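Local coordinates for tryptophane-5-halogenase (Microbispora sp. ATCC PTA-5024, PDB 5UAO), which chlorinates tryptophan at carbon 5 within a lanthipeptide, probably using FAD in the manner of flavin-dependent halogenases, during biosynthesis of NAI-107, at residues P99-G104 against L170-H175; G104-W109 against K271-A276; G115-F120 against N138-T143. One frame throughout, in Å; residues are numbered along the deposited sequence.

The first segments of the three contacts lie along one run of chain, residues 99-120, that passes from the two-stranded sheet into the mixed sheet. Contacts 1 and 2 share Gly104, where strand 100-102 gives way to strand 104-108, and their centres lie about 11 Å apart. They are joined directly by probable hydrogen bonds between His175 NE2 and Thr274 OG1 (2.6 Å) and from Leu103 N to Pro272 O (2.9 Å). Contact 3 begins on the next strand, 116-119, which pairs with 104-108 through Ile105 O and Ala118 N, 2.8 Å apart. The side chains of Lys102 in contact 1 and Thr274 in contact 2 each come to about 7 Å from the bound FAD.

Contact 1. Residues P99-G104 against L170-H175; sequences PTWKLG and LPFAYH
Strands 100-102 and 173-175 pair as a short, buried antiparallel two-stranded sheet, just before the chain enters strand 104-108 of the mixed sheet. Thr100 and His175 form one hydrogen-bonded pair, with His175 N 2.8 Å from Thr100 O, and Lys102 and Ala173 form the other. Between them, Trp101 and Tyr174 make the non-hydrogen-bonded pair and send their rings to the opposite face from His175. The imidazole is gripped from several directions: His175 ND1 bonds Thr100 OG1 (3.2 Å) nearly in the ring plane, a hydroxyl that also bonds Pro288 O, and Lys102 CB sits over one face in a CH-pi contact, 3.7 Å from the ring centroid. A water bonded to His175 ND1 bridges to Trp101 O at 2.7 Å, while Thr274 holds NE2. Lys102, its CG opposite the backbone N across the CA-CB bond (chi1 180°), runs on extended past the imidazole to bond Thr74 O. Elsewhere Phe172 turns its edge to the face of the five-membered ring of Trp101, planes 59° apart, and Phe172 CE2 comes within 3.9 Å of Trp101 CD1. Helix 505-514 packs on the Trp101 side chain, whose NE1 bonds Tyr94; helix 76-85 receives Tyr174, which reaches His83 through its hydroxyl, and helix 144-151 borders Leu103.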
# COMPACT_ATOMS: atom_id res chain seq x y z
N PRO A 99 -29.90 12.75 -10.90
CA PRO A 99 -28.63 13.22 -10.39
C PRO A 99 -28.13 14.39 -11.19
O PRO A 99 -28.55 14.59 -12.36
CB PRO A 99 -27.70 12.05 -10.67
CG PRO A 99 -28.30 11.46 -11.96
CD PRO A 99 -29.75 11.51 -11.66
N THR A 100 -27.26 15.19 -10.56
CA THR A 100 -26.36 16.09 -11.23
C THR A 100 -24.91 15.62 -11.13
O THR A 100 -24.59 14.59 -10.47
CB THR A 100 -26.45 17.50 -10.68
OG1 THR A 100 -26.18 17.43 -9.31
CG2 THR A 100 -27.82 18.04 -10.87
N TRP A 101 -24.03 16.36 -11.79
CA TRP A 101 -22.71 15.92 -12.00
C TRP A 101 -21.74 16.75 -11.18
O TRP A 101 -21.87 17.98 -11.09
CB TRP A 101 -22.28 15.96 -13.47
CG TRP A 101 -22.99 14.99 -14.35
CD1 TRP A 101 -23.66 13.85 -14.01
CD2 TRP A 101 -23.15 15.14 -15.76
NE1 TRP A 101 -24.23 13.26 -15.17
CE2 TRP A 101 -23.93 14.05 -16.24
CE3 TRP A 101 -22.70 16.10 -16.66
CZ2 TRP A 101 -24.22 13.87 -17.60
CZ3 TRP A 101 -22.99 15.92 -18.01
CH2 TRP A 101 -23.75 14.81 -18.46
N LYS A 102 -20.75 16.04 -10.67
CA LYS A 102 -19.67 16.66 -9.84
C LYS A 102 -18.31 16.35 -10.48
O LYS A 102 -17.90 15.20 -10.56
CB LYS A 102 -19.77 16.13 -8.44
CG LYS A 102 -18.73 16.68 -7.50
CD LYS A 102 -18.62 15.82 -6.24
CE LYS A 102 -17.54 16.34 -5.33
NZ LYS A 102 -17.34 15.38 -4.22
N LEU A 103 -17.68 17.37 -11.05
CA LEU A 103 -16.40 17.29 -11.72
C LEU A 103 -15.29 17.51 -10.69
O LEU A 103 -14.08 17.23 -10.94
CB LEU A 103 -16.29 18.41 -12.78
CG LEU A 103 -17.27 18.32 -13.96
CD1 LEU A 103 -16.97 19.35 -15.01
CD2 LEU A 103 -17.18 16.95 -14.55
N GLY A 104 -15.71 17.99 -9.54
CA GLY A 104 -14.80 18.24 -8.43
C GLY A 104 -15.42 19.14 -7.37
O GLY A 104 -16.64 19.25 -7.26
N LEU A 170 -13.03 11.05 -18.43
CA LEU A 170 -12.68 11.94 -17.30
C LEU A 170 -13.57 11.61 -16.05
O LEU A 170 -14.76 11.90 -16.03
CB LEU A 170 -12.93 13.39 -17.72
CG LEU A 170 -12.19 13.97 -18.95
CD1 LEU A 170 -12.77 15.28 -19.46
CD2 LEU A 170 -10.75 14.19 -18.62
N PRO A 171 -12.99 11.02 -15.02
CA PRO A 171 -13.74 10.57 -13.82
C PRO A 171 -14.57 11.69 -13.20
O PRO A 171 -14.12 12.83 -13.17
CB PRO A 171 -12.64 10.12 -12.89
CG PRO A 171 -11.61 9.59 -13.83
CD PRO A 171 -11.58 10.60 -14.95
N PHE A 172 -15.80 11.37 -12.84
CA PHE A 172 -16.77 12.34 -12.27
C PHE A 172 -17.70 11.58 -11.34
O PHE A 172 -17.77 10.32 -11.36
CB PHE A 172 -17.58 13.07 -13.39
CG PHE A 172 -18.60 12.15 -14.08
CD1 PHE A 172 -18.20 11.31 -15.14
CD2 PHE A 172 -19.89 12.05 -13.60
CE1 PHE A 172 -19.11 10.41 -15.70
CE2 PHE A 172 -20.82 11.18 -14.17
CZ PHE A 172 -20.42 10.36 -15.24
N ALA A 173 -18.48 12.32 -10.56
CA ALA A 173 -19.34 11.74 -9.54
C ALA A 173 -20.71 12.37 -9.62
O ALA A 173 -21.00 13.17 -10.53
CB ALA A 173 -18.74 11.94 -8.18
N TYR A 174 -21.59 11.88 -8.76
CA TYR A 174 -22.94 12.37 -8.73
C TYR A 174 -23.18 13.26 -7.52
O TYR A 174 -22.64 13.05 -6.40
CB TYR A 174 -23.92 11.23 -8.61
CG TYR A 174 -23.98 10.24 -9.79
CD1 TYR A 174 -24.01 10.69 -11.10
CD2 TYR A 174 -24.12 8.87 -9.56
CE1 TYR A 174 -24.08 9.78 -12.15
CE2 TYR A 174 -24.26 7.96 -10.62
CZ TYR A 174 -24.22 8.43 -11.92
OH TYR A 174 -24.35 7.54 -12.99
N HIS A 175 -24.11 14.17 -7.71
CA HIS A 175 -24.88 14.74 -6.58
C HIS A 175 -26.30 14.17 -6.67
O HIS A 175 -26.92 14.11 -7.78
CB HIS A 175 -24.99 16.26 -6.68
CG HIS A 175 -23.71 17.01 -6.75
ND1 HIS A 175 -23.40 17.83 -7.81
CD2 HIS A 175 -22.71 17.20 -5.85
CE1 HIS A 175 -22.23 18.41 -7.61
NE2 HIS A 175 -21.81 18.07 -6.41
O HOH W 1 -23.90 19.57 -10.34

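Contact 2. Residues G104-W109 against K271-A276; sequences GIRFEW and KPYTTA
Ile105, Arg106 and Phe107 pair in parallel with Thr274, Thr275 and Ala276, the strand axes 26° apart. Four backbone bonds run along the seam; Arg106 N to Thr274 O and Ala276 N to Arg106 O are both 2.8 Å, the latter nearly straight at 171°. The tight part surrounds the methyl group of Ala276. Phe107 CD1 approaches Ala276 CB at 3.9 Å and Ile105 CG2 at 4.1 Å, while Trp109 CZ3 comes in more distantly. These groups also pack on one another, Ile105 CG2 over one face of the Phe107 ring and Phe107 CD1 over a face of Trp109. The other face is more polar and partly open to solvent at Arg106. Arg106, extended as far as NE, lies alongside Tyr273 and points the same way, its CB 3.7 Å from Tyr273 CD1, while the phenol hydroxyl bonds Asp152. Arg106 NH1 forms a salt bridge of 3.6 Å with Glu108 OE1, which also bonds Thr277 OG1, while OE2 of that carboxylate pairs with Arg316; a weak bond links NH1 to a water that donates to Thr275 OG1 (2.8 Å). Such a parallel pairing of strands far apart in sequence, with antiparallel neighbours on both sides, builds the mixed sheet of this tryptophan halogenase.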
# COMPACT_ATOMS: atom_id res chain seq x y z
N GLY A 104 -15.71 17.99 -9.54
CA GLY A 104 -14.80 18.24 -8.43
C GLY A 104 -15.42 19.14 -7.37
O GLY A 104 -16.64 19.25 -7.26
N ILE A 105 -14.54 19.71 -6.54
CA ILE A 105 -14.93 20.64 -5.52
C ILE A 105 -14.27 22.01 -5.81
O ILE A 105 -13.06 22.11 -6.08
CB ILE A 105 -14.47 20.18 -4.12
CG1 ILE A 105 -15.08 18.84 -3.75
CG2 ILE A 105 -14.77 21.27 -3.12
CD1 ILE A 105 -14.57 18.17 -2.50
N ARG A 106 -15.12 23.03 -5.80
CA ARG A 106 -14.66 24.39 -5.76
C ARG A 106 -14.48 24.89 -4.35
O ARG A 106 -15.46 25.15 -3.61
CB ARG A 106 -15.66 25.29 -6.46
CG ARG A 106 -15.18 26.70 -6.63
CD ARG A 106 -16.16 27.62 -7.39
NE ARG A 106 -15.51 28.92 -7.29
CZ ARG A 106 -15.74 29.83 -6.33
NH1 ARG A 106 -16.73 29.70 -5.45
NH2 ARG A 106 -14.98 30.90 -6.31
N PHE A 107 -13.25 25.27 -4.06
CA PHE A 107 -12.86 25.68 -2.72
C PHE A 107 -12.72 27.21 -2.60
O PHE A 107 -11.75 27.79 -3.12
CB PHE A 107 -11.51 25.02 -2.38
CG PHE A 107 -11.60 23.62 -1.87
CD1 PHE A 107 -12.01 23.38 -0.57
CD2 PHE A 107 -11.25 22.53 -2.67
CE1 PHE A 107 -12.13 22.10 -0.07
CE2 PHE A 107 -11.33 21.25 -2.17
CZ PHE A 107 -11.80 21.03 -0.88
N GLU A 108 -13.69 27.86 -1.94
CA GLU A 108 -13.55 29.29 -1.60
C GLU A 108 -12.87 29.28 -0.21
O GLU A 108 -13.49 29.24 0.84
CB GLU A 108 -14.84 30.09 -1.51
CG GLU A 108 -15.82 29.86 -2.58
CD GLU A 108 -16.95 30.88 -2.42
OE1 GLU A 108 -18.15 30.47 -2.25
OE2 GLU A 108 -16.59 32.10 -2.32
N TRP A 109 -11.56 29.26 -0.28
CA TRP A 109 -10.76 28.71 0.77
C TRP A 109 -9.33 29.19 0.60
O TRP A 109 -8.83 29.26 -0.53
CB TRP A 109 -10.78 27.18 0.60
CG TRP A 109 -10.52 26.34 1.84
CD1 TRP A 109 -9.30 25.95 2.35
CD2 TRP A 109 -11.52 25.68 2.65
NE1 TRP A 109 -9.49 25.14 3.47
CE2 TRP A 109 -10.84 24.96 3.67
CE3 TRP A 109 -12.90 25.68 2.66
CZ2 TRP A 109 -11.52 24.24 4.63
CZ3 TRP A 109 -13.57 24.93 3.59
CH2 TRP A 109 -12.90 24.24 4.58
N LYS A 271 -24.28 24.25 -11.33
CA LYS A 271 -22.82 24.21 -11.21
C LYS A 271 -22.31 22.75 -11.22
O LYS A 271 -22.86 21.89 -10.52
CB LYS A 271 -22.36 24.94 -9.93
CG LYS A 271 -22.62 26.43 -9.97
CD LYS A 271 -22.40 27.09 -8.59
CE LYS A 271 -23.50 26.71 -7.60
NZ LYS A 271 -24.77 27.42 -7.72
N PRO A 272 -21.30 22.45 -12.05
CA PRO A 272 -20.81 21.06 -12.17
C PRO A 272 -19.76 20.67 -11.14
O PRO A 272 -18.71 20.09 -11.48
CB PRO A 272 -20.22 21.04 -13.61
CG PRO A 272 -19.74 22.42 -13.82
CD PRO A 272 -20.78 23.29 -13.16
N TYR A 273 -20.07 20.94 -9.89
CA TYR A 273 -19.20 20.73 -8.81
C TYR A 273 -19.92 21.02 -7.47
O TYR A 273 -20.94 21.70 -7.40
CB TYR A 273 -17.91 21.59 -8.99
CG TYR A 273 -18.19 23.04 -9.25
CD1 TYR A 273 -18.59 23.92 -8.20
CD2 TYR A 273 -18.03 23.55 -10.53
CE1 TYR A 273 -18.89 25.25 -8.48
CE2 TYR A 273 -18.29 24.87 -10.82
CZ TYR A 273 -18.72 25.71 -9.82
OH TYR A 273 -18.97 26.99 -10.12
N THR A 274 -19.32 20.54 -6.40
CA THR A 274 -19.71 20.90 -5.05
C THR A 274 -18.87 22.15 -4.70
O THR A 274 -17.69 22.25 -5.09
CB THR A 274 -19.37 19.74 -4.11
OG1 THR A 274 -20.19 18.60 -4.42
CG2 THR A 274 -19.57 20.11 -2.71
N THR A 275 -19.44 23.08 -3.95
CA THR A 275 -18.68 24.25 -3.50
C THR A 275 -18.46 24.10 -1.98
O THR A 275 -19.39 23.67 -1.25
CB THR A 275 -19.42 25.55 -3.84
OG1 THR A 275 -19.64 25.63 -5.25
CG2 THR A 275 -18.64 26.80 -3.37
N ALA A 276 -17.27 24.44 -1.54
CA ALA A 276 -16.92 24.50 -0.12
C ALA A 276 -16.45 25.91 0.16
O ALA A 276 -15.41 26.34 -0.38
CB ALA A 276 -15.81 23.53 0.18
O HOH W 2 -19.81 28.24 -6.13

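Contact 3. Residues G115-F120 against N138-T143; sequences GFVAPF and NVNEAT
A chi1 of -162° places CG of Asn138 across from its backbone N and carries the amide toward Gly115, whereas Asn140 has CG beside its own backbone N (chi1 -71°) and presents OD1 to the amide of Val117. The two asparagines thus reach strand 116-119 and the glycine before it with opposite ends of their amides. Asn138 ND2 donates to Gly115 O at 3.0 Å, the carbonyl oxygen lying almost in the plane of the side-chain amide and the N-H pointing at it fairly straight. The same nitrogen bonds Glu114, while Asn138 OD1 turns back to accept from Val139 N at 2.7 Å, with that donor above the carbonyl plane. Both ends of the amide are therefore held, which fixes its rotation. Gly115 O and Val139 N would probably lose these side-chain partners, and the Glu114 carboxylate this amide donor, were an alanine to stand in for Asn138. Asn140 OD1 accepts from Val117 N at 3.0 Å, the donor tilted 30° from the carbonyl plane, and also lies against Val117 CG2, the two side chains crossing at about a right angle. Between the asparagines, Val139 brings CG2 to 3.5 Å from Phe116 CB, a small apolar contact beside the amides. One water bridges the segments, donating to Val117 O (2.7 Å) and to Val139 O. Farther along, Thr143 OG1 lies 3.3 Å from Pro119 CG; that hydroxyl bonds Asp121 and caps Ala146 N at the start of helix 144-151. Residues 138-143, with a type I turn from Val139 to Ala142, make up most of the connection between helices 129-136 and 144-151. Strand 116-119 is outermost in its sheet within the chain, and here side-chain amides and a water, in place of another strand, satisfy Val117 N and Val117 O along its edge and Gly115 O just before it.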
# COMPACT_ATOMS: atom_id res chain seq x y z
N GLY A 115 -10.02 31.65 -4.66
CA GLY A 115 -10.04 30.25 -4.25
C GLY A 115 -9.31 29.36 -5.26
O GLY A 115 -8.39 29.81 -5.99
N PHE A 116 -9.70 28.09 -5.31
CA PHE A 116 -9.07 27.11 -6.23
C PHE A 116 -10.04 25.98 -6.40
O PHE A 116 -10.98 25.84 -5.62
CB PHE A 116 -7.72 26.53 -5.76
CG PHE A 116 -7.77 25.92 -4.38
CD1 PHE A 116 -7.69 26.75 -3.26
CD2 PHE A 116 -7.95 24.56 -4.19
CE1 PHE A 116 -7.76 26.24 -1.98
CE2 PHE A 116 -8.01 24.03 -2.89
CZ PHE A 116 -7.90 24.86 -1.78
N VAL A 117 -9.78 25.16 -7.40
CA VAL A 117 -10.65 24.04 -7.73
C VAL A 117 -9.85 22.76 -7.67
O VAL A 117 -8.65 22.74 -7.96
CB VAL A 117 -11.35 24.19 -9.13
CG1 VAL A 117 -12.26 25.41 -9.13
CG2 VAL A 117 -10.36 24.25 -10.26
N ALA A 118 -10.54 21.71 -7.28
CA ALA A 118 -10.00 20.41 -7.09
C ALA A 118 -10.80 19.41 -7.91
O ALA A 118 -11.86 18.97 -7.47
CB ALA A 118 -10.10 20.05 -5.61
N PRO A 119 -10.24 18.96 -9.01
CA PRO A 119 -10.94 18.10 -9.92
C PRO A 119 -10.67 16.60 -9.69
O PRO A 119 -9.72 16.23 -9.03
CB PRO A 119 -10.40 18.57 -11.28
CG PRO A 119 -8.96 18.77 -10.98
CD PRO A 119 -8.92 19.35 -9.57
N PHE A 120 -11.47 15.73 -10.30
CA PHE A 120 -11.28 14.28 -10.17
C PHE A 120 -10.33 13.67 -11.24
O PHE A 120 -10.01 12.48 -11.15
CB PHE A 120 -12.62 13.57 -10.36
CG PHE A 120 -13.56 13.64 -9.18
CD1 PHE A 120 -13.18 13.12 -7.92
CD2 PHE A 120 -14.84 14.15 -9.33
CE1 PHE A 120 -14.06 13.20 -6.83
CE2 PHE A 120 -15.75 14.16 -8.27
CZ PHE A 120 -15.37 13.70 -7.01
N ASN A 138 -1.74 29.95 -9.91
CA ASN A 138 -2.68 29.06 -9.15
C ASN A 138 -2.80 27.68 -9.86
O ASN A 138 -2.13 27.40 -10.87
CB ASN A 138 -4.00 29.84 -9.08
CG ASN A 138 -4.95 29.36 -8.03
OD1 ASN A 138 -4.76 28.35 -7.39
ND2 ASN A 138 -5.99 30.13 -7.81
N VAL A 139 -3.68 26.81 -9.36
CA VAL A 139 -3.76 25.42 -9.73
C VAL A 139 -4.88 25.13 -10.69
O VAL A 139 -5.16 23.98 -10.96
CB VAL A 139 -3.99 24.48 -8.47
CG1 VAL A 139 -2.81 24.50 -7.57
CG2 VAL A 139 -5.25 24.88 -7.66
N ASN A 140 -5.57 26.17 -11.15
CA ASN A 140 -6.83 26.05 -11.83
C ASN A 140 -6.69 25.74 -13.30
O ASN A 140 -7.66 25.55 -13.95
CB ASN A 140 -7.66 27.32 -11.61
CG ASN A 140 -8.17 27.46 -10.21
OD1 ASN A 140 -8.06 26.57 -9.37
ND2 ASN A 140 -8.82 28.55 -9.98
N GLU A 141 -5.47 25.63 -13.79
CA GLU A 141 -5.24 25.07 -15.11
C GLU A 141 -4.42 23.80 -15.06
O GLU A 141 -3.79 23.41 -16.08
CB GLU A 141 -4.57 26.16 -16.02
CG GLU A 141 -5.57 27.31 -16.31
CD GLU A 141 -5.21 28.16 -17.53
OE1 GLU A 141 -4.12 27.97 -18.14
OE2 GLU A 141 -6.02 29.03 -17.89
N ALA A 142 -4.51 23.10 -13.91
CA ALA A 142 -3.76 21.91 -13.76
C ALA A 142 -4.32 20.73 -14.54
O ALA A 142 -3.56 19.79 -14.83
CB ALA A 142 -3.62 21.51 -12.32
N THR A 143 -5.59 20.76 -14.87
CA THR A 143 -6.23 19.70 -15.61
C THR A 143 -7.37 20.29 -16.45
O THR A 143 -7.78 21.44 -16.27
CB THR A 143 -6.81 18.57 -14.68
OG1 THR A 143 -8.05 18.98 -14.11
CG2 THR A 143 -5.85 18.11 -13.55
O HOH W 3 -6.69 21.95 -9.71